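Local coordinates for protein motility-associated killing factor MakB (Vibrio cholerae serotype O1, PDB 6W1W) that forms one part of a three-component cytotoxin that resembles the alpha-pore-forming toxins in structure and probably acts with its partners on target-cell membranes, at residues Lys101-Ile104 against Glu105-Leu109; Leu239-Leu242 against Thr243-Thr247; Glu296-Asn299 against Ala300-Gly304. All blocks are in the same frame, centred on the assembly; numbering follows the deposited sequence. Where two conformers were deposited one is given.

Interaction 1 (Lys101-Ile104 against Glu105-Leu109); sequences KQWI and ECLQL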
ATOM      1  N   LYS A 101     -30.023 -12.054  32.682  1.00143.08           N
ATOM      2  CA  LYS A 101     -30.515 -10.955  31.860  1.00140.73           C
ATOM      3  C   LYS A 101     -29.386  -9.993  31.510  1.00139.05           C
ATOM      4  O   LYS A 101     -29.289  -9.522  30.370  1.00122.38           O
ATOM      5  CB  LYS A 101     -31.646 -10.222  32.587  1.00133.98           C
ATOM      6  CG  LYS A 101     -31.950  -8.822  32.054  1.00129.72           C
ATOM      7  CD  LYS A 101     -32.823  -8.853  30.807  1.00133.78           C
ATOM      8  CE  LYS A 101     -34.244  -9.289  31.140  1.00149.74           C
ATOM      9  NZ  LYS A 101     -34.889  -8.387  32.140  1.00143.58           N
ATOM     10  N   GLN A 102     -28.510  -9.705  32.477  1.00143.39           N
ATOM     11  CA  GLN A 102     -27.416  -8.767  32.245  1.00137.36           C
ATOM     12  C   GLN A 102     -26.421  -9.315  31.231  1.00125.49           C
ATOM     13  O   GLN A 102     -25.847  -8.551  30.444  1.00115.11           O
ATOM     14  CB  GLN A 102     -26.716  -8.446  33.564  1.00147.58           C
ATOM     15  CG  GLN A 102     -27.628  -7.842  34.617  1.00165.74           C
ATOM     16  CD  GLN A 102     -26.976  -7.780  35.984  1.00181.59           C
ATOM     17  OE1 GLN A 102     -25.794  -8.091  36.136  1.00178.69           O
ATOM     18  NE2 GLN A 102     -27.747  -7.381  36.990  1.00191.46           N
ATOM     19  N   TRP A 103     -26.196 -10.631  31.239  1.00127.32           N
ATOM     20  CA  TRP A 103     -25.312 -11.228  30.243  1.00128.97           C
ATOM     21  C   TRP A 103     -25.849 -11.021  28.832  1.00127.00           C
ATOM     22  O   TRP A 103     -25.087 -10.703  27.913  1.00128.50           O
ATOM     23  CB  TRP A 103     -25.115 -12.719  30.525  1.00142.07           C
ATOM     24  CG  TRP A 103     -24.090 -13.029  31.590  1.00141.71           C
ATOM     25  CD1 TRP A 103     -24.313 -13.649  32.787  1.00149.96           C
ATOM     26  CD2 TRP A 103     -22.689 -12.730  31.549  1.00125.03           C
ATOM     27  NE1 TRP A 103     -23.137 -13.755  33.491  1.00136.83           N
ATOM     28  CE2 TRP A 103     -22.126 -13.198  32.753  1.00131.50           C
ATOM     29  CE3 TRP A 103     -21.857 -12.110  30.612  1.00124.66           C
ATOM     30  CZ2 TRP A 103     -20.771 -13.066  33.044  1.00133.05           C
ATOM     31  CZ3 TRP A 103     -20.512 -11.982  30.901  1.00125.49           C
ATOM     32  CH2 TRP A 103     -19.982 -12.457  32.108  1.00133.03           C
ATOM     33  N   ILE A 104     -27.160 -11.185  28.642  1.00133.73           N
ATOM     34  CA  ILE A 104     -27.743 -11.013  27.316  1.00124.02           C
ATOM     35  C   ILE A 104     -27.675  -9.555  26.884  1.00118.80           C
ATOM     36  O   ILE A 104     -27.336  -9.254  25.735  1.00102.77           O
ATOM     37  CB  ILE A 104     -29.187 -11.538  27.285  1.00108.02           C
ATOM     38  CG1 ILE A 104     -29.248 -12.971  27.813  1.00115.62           C
ATOM     39  CG2 ILE A 104     -29.717 -11.491  25.871  1.00106.85           C
ATOM     40  CD1 ILE A 104     -30.610 -13.623  27.679  1.00111.80           C
ATOM     41  N   GLU A 105     -27.995  -8.629  27.792  1.00119.30           N
ATOM     42  CA  GLU A 105     -27.894  -7.209  27.463  1.00120.33           C
ATOM     43  C   GLU A 105     -26.466  -6.833  27.098  1.00115.92           C
ATOM     44  O   GLU A 105     -26.244  -6.024  26.189  1.00114.80           O
ATOM     45  CB  GLU A 105     -28.392  -6.360  28.632  1.00132.28           C
ATOM     46  CG  GLU A 105     -29.851  -6.602  28.993  1.00157.49           C
ATOM     47  CD  GLU A 105     -30.318  -5.728  30.138  1.00165.76           C
ATOM     48  OE1 GLU A 105     -29.532  -4.871  30.592  1.00165.88           O
ATOM     49  OE2 GLU A 105     -31.473  -5.900  30.585  1.00162.75           O
ATOM     50  N   CYS A 106     -25.484  -7.420  27.785  1.00129.22           N
ATOM     51  CA  CYS A 106     -24.090  -7.155  27.445  1.00133.39           C
ATOM     52  C   CYS A 106     -23.716  -7.804  26.121  1.00131.23           C
ATOM     53  O   CYS A 106     -23.026  -7.194  25.296  1.00133.99           O
ATOM     54  CB  CYS A 106     -23.170  -7.648  28.562  1.00141.03           C
ATOM     55  SG  CYS A 106     -21.888  -6.463  29.031  1.00175.40           S
ATOM     56  N   LEU A 107     -24.175  -9.037  25.894  1.00122.41           N
ATOM     57  CA  LEU A 107     -23.811  -9.755  24.677  1.00114.80           C
ATOM     58  C   LEU A 107     -24.317  -9.038  23.428  1.00119.64           C
ATOM     59  O   LEU A 107     -23.581  -8.888  22.447  1.00118.79           O
ATOM     60  CB  LEU A 107     -24.351 -11.183  24.731  1.00112.50           C
ATOM     61  CG  LEU A 107     -23.317 -12.280  24.992  1.00124.89           C
ATOM     62  CD1 LEU A 107     -22.243 -12.251  23.916  1.00123.91           C
ATOM     63  CD2 LEU A 107     -22.698 -12.133  26.371  1.00102.43           C
ATOM     64  N   GLN A 108     -25.574  -8.588  23.439  1.00125.31           N
ATOM     65  CA  GLN A 108     -26.087  -7.920  22.250  1.00122.66           C
ATOM     66  C   GLN A 108     -25.513  -6.520  22.071  1.00114.05           C
ATOM     67  O   GLN A 108     -25.674  -5.940  20.992  1.00108.87           O
ATOM     68  CB  GLN A 108     -27.621  -7.889  22.266  1.00113.73           C
ATOM     69  CG  GLN A 108     -28.258  -7.287  23.502  1.00124.30           C
ATOM     70  CD  GLN A 108     -29.690  -7.762  23.707  1.00121.30           C
ATOM     71  OE1 GLN A 108     -30.101  -8.791  23.165  1.00102.41           O
ATOM     72  NE2 GLN A 108     -30.455  -7.013  24.492  1.00113.16           N
ATOM     73  N   LEU A 109     -24.837  -5.969  23.083  1.00110.09           N
ATOM     74  CA  LEU A 109     -24.011  -4.790  22.840  1.00117.22           C
ATOM     75  C   LEU A 109     -22.806  -5.147  21.978  1.00109.45           C
ATOM     76  O   LEU A 109     -22.436  -4.390  21.072  1.00100.71           O
ATOM     77  CB  LEU A 109     -23.558  -4.164  24.159  1.00128.23           C
ATOM     78  CG  LEU A 109     -22.581  -2.989  24.014  1.00127.43           C
ATOM     79  CD1 LEU A 109     -23.204  -1.851  23.215  1.00117.76           C
ATOM     80  CD2 LEU A 109     -22.099  -2.501  25.375  1.00129.36           C
TER

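Interaction 2 (Leu239-Leu242 against Thr243-Thr247); sequences LDKL and TQLQT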
ATOM      1  N   LEU A 239      22.488   2.224 -12.933  1.00 99.90           N
ATOM      2  CA  LEU A 239      22.657   3.638 -13.256  1.00100.87           C
ATOM      3  C   LEU A 239      23.670   3.841 -14.377  1.00108.85           C
ATOM      4  O   LEU A 239      23.448   4.650 -15.284  1.00 98.68           O
ATOM      5  CB  LEU A 239      23.087   4.412 -12.011  1.00100.54           C
ATOM      6  CG  LEU A 239      21.982   4.990 -11.124  1.00116.80           C
ATOM      7  CD1 LEU A 239      22.499   5.253  -9.713  1.00116.17           C
ATOM      8  CD2 LEU A 239      21.435   6.266 -11.741  1.00113.70           C
ATOM      9  N   ASP A 240      24.798   3.128 -14.326  1.00118.94           N
ATOM     10  CA  ASP A 240      25.828   3.315 -15.344  1.00113.36           C
ATOM     11  C   ASP A 240      25.412   2.698 -16.670  1.00108.91           C
ATOM     12  O   ASP A 240      25.671   3.271 -17.734  1.00115.89           O
ATOM     13  CB  ASP A 240      27.158   2.724 -14.870  1.00126.78           C
ATOM     14  CG  ASP A 240      27.914   3.652 -13.934  1.00135.83           C
ATOM     15  OD1 ASP A 240      27.412   4.759 -13.647  1.00137.23           O
ATOM     16  OD2 ASP A 240      29.017   3.271 -13.487  1.00142.40           O
ATOM     17  N   LYS A 241      24.764   1.531 -16.628  1.00106.77           N
ATOM     18  CA  LYS A 241      24.294   0.891 -17.852  1.00111.01           C
ATOM     19  C   LYS A 241      23.299   1.782 -18.588  1.00125.46           C
ATOM     20  O   LYS A 241      23.289   1.830 -19.825  1.00107.87           O
ATOM     21  CB  LYS A 241      23.669  -0.462 -17.512  1.00111.63           C
ATOM     22  CG  LYS A 241      23.526  -1.425 -18.677  1.00113.42           C
ATOM     23  CD  LYS A 241      22.852  -2.711 -18.217  1.00110.67           C
ATOM     24  CE  LYS A 241      23.282  -3.915 -19.041  1.00133.00           C
ATOM     25  NZ  LYS A 241      24.683  -4.355 -18.732  1.00118.12           N
ATOM     26  N   LEU A 242      22.464   2.509 -17.837  1.00125.11           N
ATOM     27  CA  LEU A 242      21.456   3.369 -18.447  1.00109.40           C
ATOM     28  C   LEU A 242      22.100   4.532 -19.194  1.00109.07           C
ATOM     29  O   LEU A 242      21.727   4.829 -20.334  1.00118.08           O
ATOM     30  CB  LEU A 242      20.489   3.876 -17.377  1.00 96.34           C
ATOM     31  CG  LEU A 242      19.298   4.701 -17.866  1.00 96.28           C
ATOM     32  CD1 LEU A 242      18.509   3.941 -18.919  1.00 95.14           C
ATOM     33  CD2 LEU A 242      18.392   5.099 -16.707  1.00 91.56           C
ATOM     34  N   THR A 243      23.074   5.200 -18.565  1.00111.32           N
ATOM     35  CA  THR A 243      23.787   6.296 -19.217  1.00123.37           C
ATOM     36  C   THR A 243      24.307   5.886 -20.590  1.00124.69           C
ATOM     37  O   THR A 243      24.241   6.663 -21.551  1.00107.31           O
ATOM     38  CB  THR A 243      24.948   6.761 -18.333  1.00123.25           C
ATOM     39  OG1 THR A 243      24.437   7.338 -17.124  1.00123.56           O
ATOM     40  CG2 THR A 243      25.812   7.787 -19.060  1.00106.82           C
ATOM     41  N   GLN A 244      24.821   4.660 -20.697  1.00110.06           N
ATOM     42  CA  GLN A 244      25.326   4.173 -21.975  1.00111.24           C
ATOM     43  C   GLN A 244      24.198   3.984 -22.977  1.00110.65           C
ATOM     44  O   GLN A 244      24.343   4.321 -24.158  1.00112.65           O
ATOM     45  CB  GLN A 244      26.080   2.858 -21.769  1.00140.17           C
ATOM     46  CG  GLN A 244      27.486   2.841 -22.342  1.00143.78           C
ATOM     47  CD  GLN A 244      28.357   3.931 -21.756  1.00138.13           C
ATOM     48  OE1 GLN A 244      29.142   4.559 -22.466  1.00132.19           O
ATOM     49  NE2 GLN A 244      28.224   4.163 -20.453  1.00133.10           N
ATOM     50  N   LEU A 245      23.065   3.447 -22.524  1.00126.60           N
ATOM     51  CA  LEU A 245      21.978   3.144 -23.447  1.00115.63           C
ATOM     52  C   LEU A 245      21.323   4.413 -23.985  1.00109.86           C
ATOM     53  O   LEU A 245      20.935   4.464 -25.158  1.00108.01           O
ATOM     54  CB  LEU A 245      20.948   2.255 -22.753  1.00110.06           C
ATOM     55  CG  LEU A 245      21.458   0.867 -22.348  1.00107.48           C
ATOM     56  CD1 LEU A 245      20.432   0.111 -21.519  1.00105.47           C
ATOM     57  CD2 LEU A 245      21.836   0.068 -23.577  1.00111.01           C
ATOM     58  N   GLN A 246      21.205   5.452 -23.151  1.00111.00           N
ATOM     59  CA  GLN A 246      20.525   6.684 -23.544  1.00126.12           C
ATOM     60  C   GLN A 246      21.380   7.551 -24.460  1.00122.08           C
ATOM     61  O   GLN A 246      21.097   8.740 -24.636  1.00118.07           O
ATOM     62  CB  GLN A 246      20.125   7.502 -22.317  1.00100.83           C
ATOM     63  CG  GLN A 246      18.928   6.994 -21.553  1.00 97.89           C
ATOM     64  CD  GLN A 246      18.555   7.947 -20.447  1.00 95.54           C
ATOM     65  OE1 GLN A 246      18.231   7.537 -19.331  1.00 98.19           O
ATOM     66  NE2 GLN A 246      18.612   9.237 -20.746  1.00 96.01           N
ATOM     67  N   THR A 247      22.437   6.979 -25.026  1.00114.66           N
ATOM     68  CA  THR A 247      23.266   7.673 -25.994  1.00122.32           C
ATOM     69  C   THR A 247      23.187   7.056 -27.379  1.00124.97           C
ATOM     70  O   THR A 247      23.726   7.633 -28.328  1.00124.30           O
ATOM     71  CB  THR A 247      24.730   7.692 -25.525  1.00122.37           C
ATOM     72  OG1 THR A 247      25.198   6.347 -25.351  1.00118.85           O
ATOM     73  CG2 THR A 247      24.865   8.456 -24.206  1.00112.58           C
TER

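Interaction 3 (Glu296-Asn299 against Ala300-Gly304); sequences ELIN and ALQSG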
ATOM      1  N   GLU A 296     -24.378 -17.733  19.095  1.00108.69           N
ATOM      2  CA  GLU A 296     -24.662 -19.012  19.740  1.00123.82           C
ATOM      3  C   GLU A 296     -24.799 -18.866  21.250  1.00111.21           C
ATOM      4  O   GLU A 296     -25.548 -19.621  21.880  1.00106.69           O
ATOM      5  CB  GLU A 296     -23.569 -20.028  19.403  1.00135.57           C
ATOM      6  CG  GLU A 296     -23.457 -20.366  17.922  1.00154.34           C
ATOM      7  CD  GLU A 296     -24.712 -21.015  17.360  1.00173.85           C
ATOM      8  OE1 GLU A 296     -25.462 -21.651  18.134  1.00178.53           O
ATOM      9  OE2 GLU A 296     -24.946 -20.889  16.139  1.00176.89           O
ATOM     10  N   LEU A 297     -24.098 -17.903  21.850  0.52107.24           N
ATOM     11  CA  LEU A 297     -24.207 -17.716  23.292  0.52111.12           C
ATOM     12  C   LEU A 297     -25.520 -17.036  23.672  0.52112.95           C
ATOM     13  O   LEU A 297     -26.117 -17.371  24.700  0.52112.04           O
ATOM     14  CB  LEU A 297     -23.009 -16.922  23.816  0.52110.43           C
ATOM     15  CG  LEU A 297     -21.817 -17.738  24.331  0.52112.61           C
ATOM     16  CD1 LEU A 297     -22.255 -18.666  25.456  0.52119.02           C
ATOM     17  CD2 LEU A 297     -21.140 -18.532  23.221  0.52102.85           C
ATOM     18  N   ILE A 298     -25.987 -16.087  22.858  1.00107.71           N
ATOM     19  CA  ILE A 298     -27.254 -15.426  23.156  1.00112.62           C
ATOM     20  C   ILE A 298     -28.411 -16.410  23.048  1.00113.68           C
ATOM     21  O   ILE A 298     -29.293 -16.447  23.915  1.00120.63           O
ATOM     22  CB  ILE A 298     -27.457 -14.211  22.233  1.00113.35           C
ATOM     23  CG1 ILE A 298     -26.401 -13.144  22.523  1.00106.69           C
ATOM     24  CG2 ILE A 298     -28.854 -13.640  22.411  1.00122.12           C
ATOM     25  CD1 ILE A 298     -26.467 -11.949  21.594  1.00 94.42           C
ATOM     26  N   ASN A 299     -28.419 -17.231  21.995  1.00114.05           N
ATOM     27  CA  ASN A 299     -29.466 -18.237  21.842  1.00116.08           C
ATOM     28  C   ASN A 299     -29.467 -19.211  23.012  1.00118.02           C
ATOM     29  O   ASN A 299     -30.532 -19.620  23.488  1.00133.37           O
ATOM     30  CB  ASN A 299     -29.286 -18.994  20.525  1.00125.14           C
ATOM     31  CG  ASN A 299     -29.254 -18.073  19.318  1.00140.37           C
ATOM     32  OD1 ASN A 299     -29.186 -16.850  19.451  1.00140.88           O
ATOM     33  ND2 ASN A 299     -29.294 -18.662  18.129  1.00144.42           N
ATOM     34  N   ALA A 300     -28.280 -19.594  23.490  1.00121.77           N
ATOM     35  CA  ALA A 300     -28.204 -20.523  24.612  1.00115.75           C
ATOM     36  C   ALA A 300     -28.684 -19.870  25.902  1.00112.71           C
ATOM     37  O   ALA A 300     -29.307 -20.530  26.742  1.00116.86           O
ATOM     38  CB  ALA A 300     -26.776 -21.041  24.769  1.00115.92           C
ATOM     39  N   LEU A 301     -28.403 -18.578  26.082  1.00105.29           N
ATOM     40  CA  LEU A 301     -28.902 -17.877  27.262  1.00120.42           C
ATOM     41  C   LEU A 301     -30.409 -17.667  27.185  1.00128.68           C
ATOM     42  O   LEU A 301     -31.121 -17.869  28.176  1.00110.64           O
ATOM     43  CB  LEU A 301     -28.189 -16.537  27.421  1.00109.95           C
ATOM     44  CG  LEU A 301     -26.703 -16.544  27.770  1.00101.77           C
ATOM     45  CD1 LEU A 301     -26.097 -15.182  27.481  1.00110.93           C
ATOM     46  CD2 LEU A 301     -26.482 -16.937  29.227  1.00103.77           C
ATOM     47  N   GLN A 302     -30.909 -17.257  26.014  1.00128.02           N
ATOM     48  CA  GLN A 302     -32.336 -16.996  25.862  1.00120.17           C
ATOM     49  C   GLN A 302     -33.154 -18.271  25.979  1.00131.47           C
ATOM     50  O   GLN A 302     -34.331 -18.217  26.346  1.00139.38           O
ATOM     51  CB  GLN A 302     -32.611 -16.320  24.520  1.00102.95           C
ATOM     52  CG  GLN A 302     -32.515 -14.806  24.573  1.00101.23           C
ATOM     53  CD  GLN A 302     -32.400 -14.168  23.203  1.00 99.96           C
ATOM     54  OE1 GLN A 302     -32.196 -14.851  22.197  1.00100.22           O
ATOM     55  NE2 GLN A 302     -32.526 -12.846  23.158  1.00 98.84           N
ATOM     56  N   SER A 303     -32.562 -19.419  25.663  1.00114.29           N
ATOM     57  CA  SER A 303     -33.277 -20.677  25.803  1.00118.84           C
ATOM     58  C   SER A 303     -33.218 -21.231  27.221  1.00121.76           C
ATOM     59  O   SER A 303     -33.870 -22.242  27.498  1.00122.49           O
ATOM     60  CB  SER A 303     -32.732 -21.702  24.807  1.00120.52           C
ATOM     61  OG  SER A 303     -31.416 -22.085  25.147  1.00132.69           O
ATOM     62  N   GLY A 304     -32.474 -20.595  28.122  1.00120.62           N
ATOM     63  CA  GLY A 304     -32.480 -20.968  29.521  1.00133.89           C
ATOM     64  C   GLY A 304     -31.290 -21.764  30.013  1.00128.12           C
ATOM     65  O   GLY A 304     -31.325 -22.254  31.148  1.00128.29           O
TER

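Interaction 1 (Lys101-Ile104 against Glu105-Leu109)
Glu105 reaches back along the first turns of helix 100-151 to Lys101, an i to i+4 pairing on the surface of a long alpha-helix. Its side chain can be followed atom by atom. CB sits 3.7 Å from Lys101 O, the same carbonyl oxygen that accepts the backbone hydrogen bond from Glu105 N. CG lies beside the Glu105 backbone N (chi1 -61°) and stays near that oxygen. From there the chain runs extended, taking CD to 4.0 Å from Lys101 CG, and at the tip OE2 comes 3.3 Å from Lys101 CD. The lysine is bent at every torsion beyond its first, and its aliphatic middle therefore meets the carboxylate while NZ stays 4.5 Å from Glu105 OE2. The pair is an attraction of opposite charges beyond salt-bridge range, on an exposed side of the helix.

Cys106 is joined by a disulfide to Cys90, tying the start of this helix to the end of helix 69-90, and Trp103 packs on Asn93 and Thr98 of the connecting loop. Leu107, the buried member of the group, faces helix 276-302 and touches Val294 there. Within the turn its CD2 approaches Trp103 CE3 to 4.3 Å, oblique to the indole. On a further side of the helix Gln108 folds back over Ile104: CG lies between its own backbone N and carbonyl carbon (chi1 54°), and the amide OE1 ends 3.8 Å from Ile104 CG2.

Interaction 2 (Leu239-Leu242 against Thr243-Thr247)
Thr243 turns both its backbone N and its hydroxyl back to Leu239, and the two share one acceptor. Both hydrogen bonds to Leu239 O are weak. OG1, 3.4 Å from Leu239 O, can get there because it stands beside the Thr243 backbone N (chi1 -66°). Gln244 repeats the step with a weak bond from its N to Asp240 O, and its chain bends at chi2, which brings NE2 to 3.8 Å from Asp240 O. Leu245 N donates to Lys241 O at 3.2 Å, and Leu245 CG lies 3.3 Å from that same Lys241 O. This is the C-terminal turn of an alpha-helix, 233-245, with i to i+4 backbone bonds running to its end and one side packed on helix 157-176, Leu245 lying against Ile163 and Leu242 against Ile167. Gln246, already out of helical angles, still gives its N to Leu242 O at 2.9 Å. Its side chain runs extended across Leu242, placing OE1 3.4 Å from Leu242 CG with CD1 and CD2 close by, a polar oxygen against a branched apolar end. The other arm of this buried amide, NE2, has weak hydrogen bonds to Gly202 O and Gln254 OE1.

Interaction 3 (Glu296-Asn299 against Ala300-Gly304)
Glu296 begins the pairing with Ala300: its carbonyl oxygen receives Ala300 N at 3.2 Å, and the Ala300 methyl lies close to the same oxygen. Leu297 passes its own carbonyl oxygen to Leu301, whose N binds it at 2.9 Å. Leu301 CG settles 3.2 Å from Leu297 O, brought there by a first torsion that places it beside the Leu301 backbone N (chi1 -68°). Leu310, in the loop beyond the helix, touches Leu297, Ala300 and Leu301 and so covers this apolar side.

These residues form the C-terminal end of helix 276-302, which runs against helix 100-151 and finishes in a Schellman motif at Gly304, where phi turns positive (103°) and the chain leaves the helix. Glycine takes this backbone conformation readily, and the motif is closed by two bonds back into the last turn, among them the one from Gly304 N to Leu301 O.

Ile298 follows, buried and also packed on Gln111 of helix 100-151. Its oxygen takes the bond from Gln302 N at 2.8 Å, and the two side chains lie alongside each other, pointing the same way. The CG2 methyl of Ile298 sits over the flat face of the Gln302 amide, 3.7 Å from its CD, with OE1 and NE2 at much the same range. Asn299 brings the segment to its close. Its O is bonded by Ser303 N at 3.0 Å, while Ser303 OG, set between its own N and carbonyl carbon (chi1 68°), lies within reach of both Asn299 O and Ala300 O, 3.1 Å from each.

How the interactions relate
Interactions 1 and 3 sit at one end of the long molecule, their centres about 11 Å apart. Interaction 2 lies on the far side of the chain's centre; its own centre is about 70 Å from that of interaction 1 and about 72 Å from that of interaction 3. Interactions 1 and 3, on helices 100-151 and 276-302, pack against each other: Leu107 CB meets Ile298 CG1 at 3.6 Å, and Ile104 packs on Leu301 and Gln302. Interaction 1 is the most surface-bound, with a charged pair on its outer side, and holds one half of the disulfide. Interactions 2 and 3 are partly buried and both close a helix, but one does so beside a buried glutamine amide and the other with a Schellman motif.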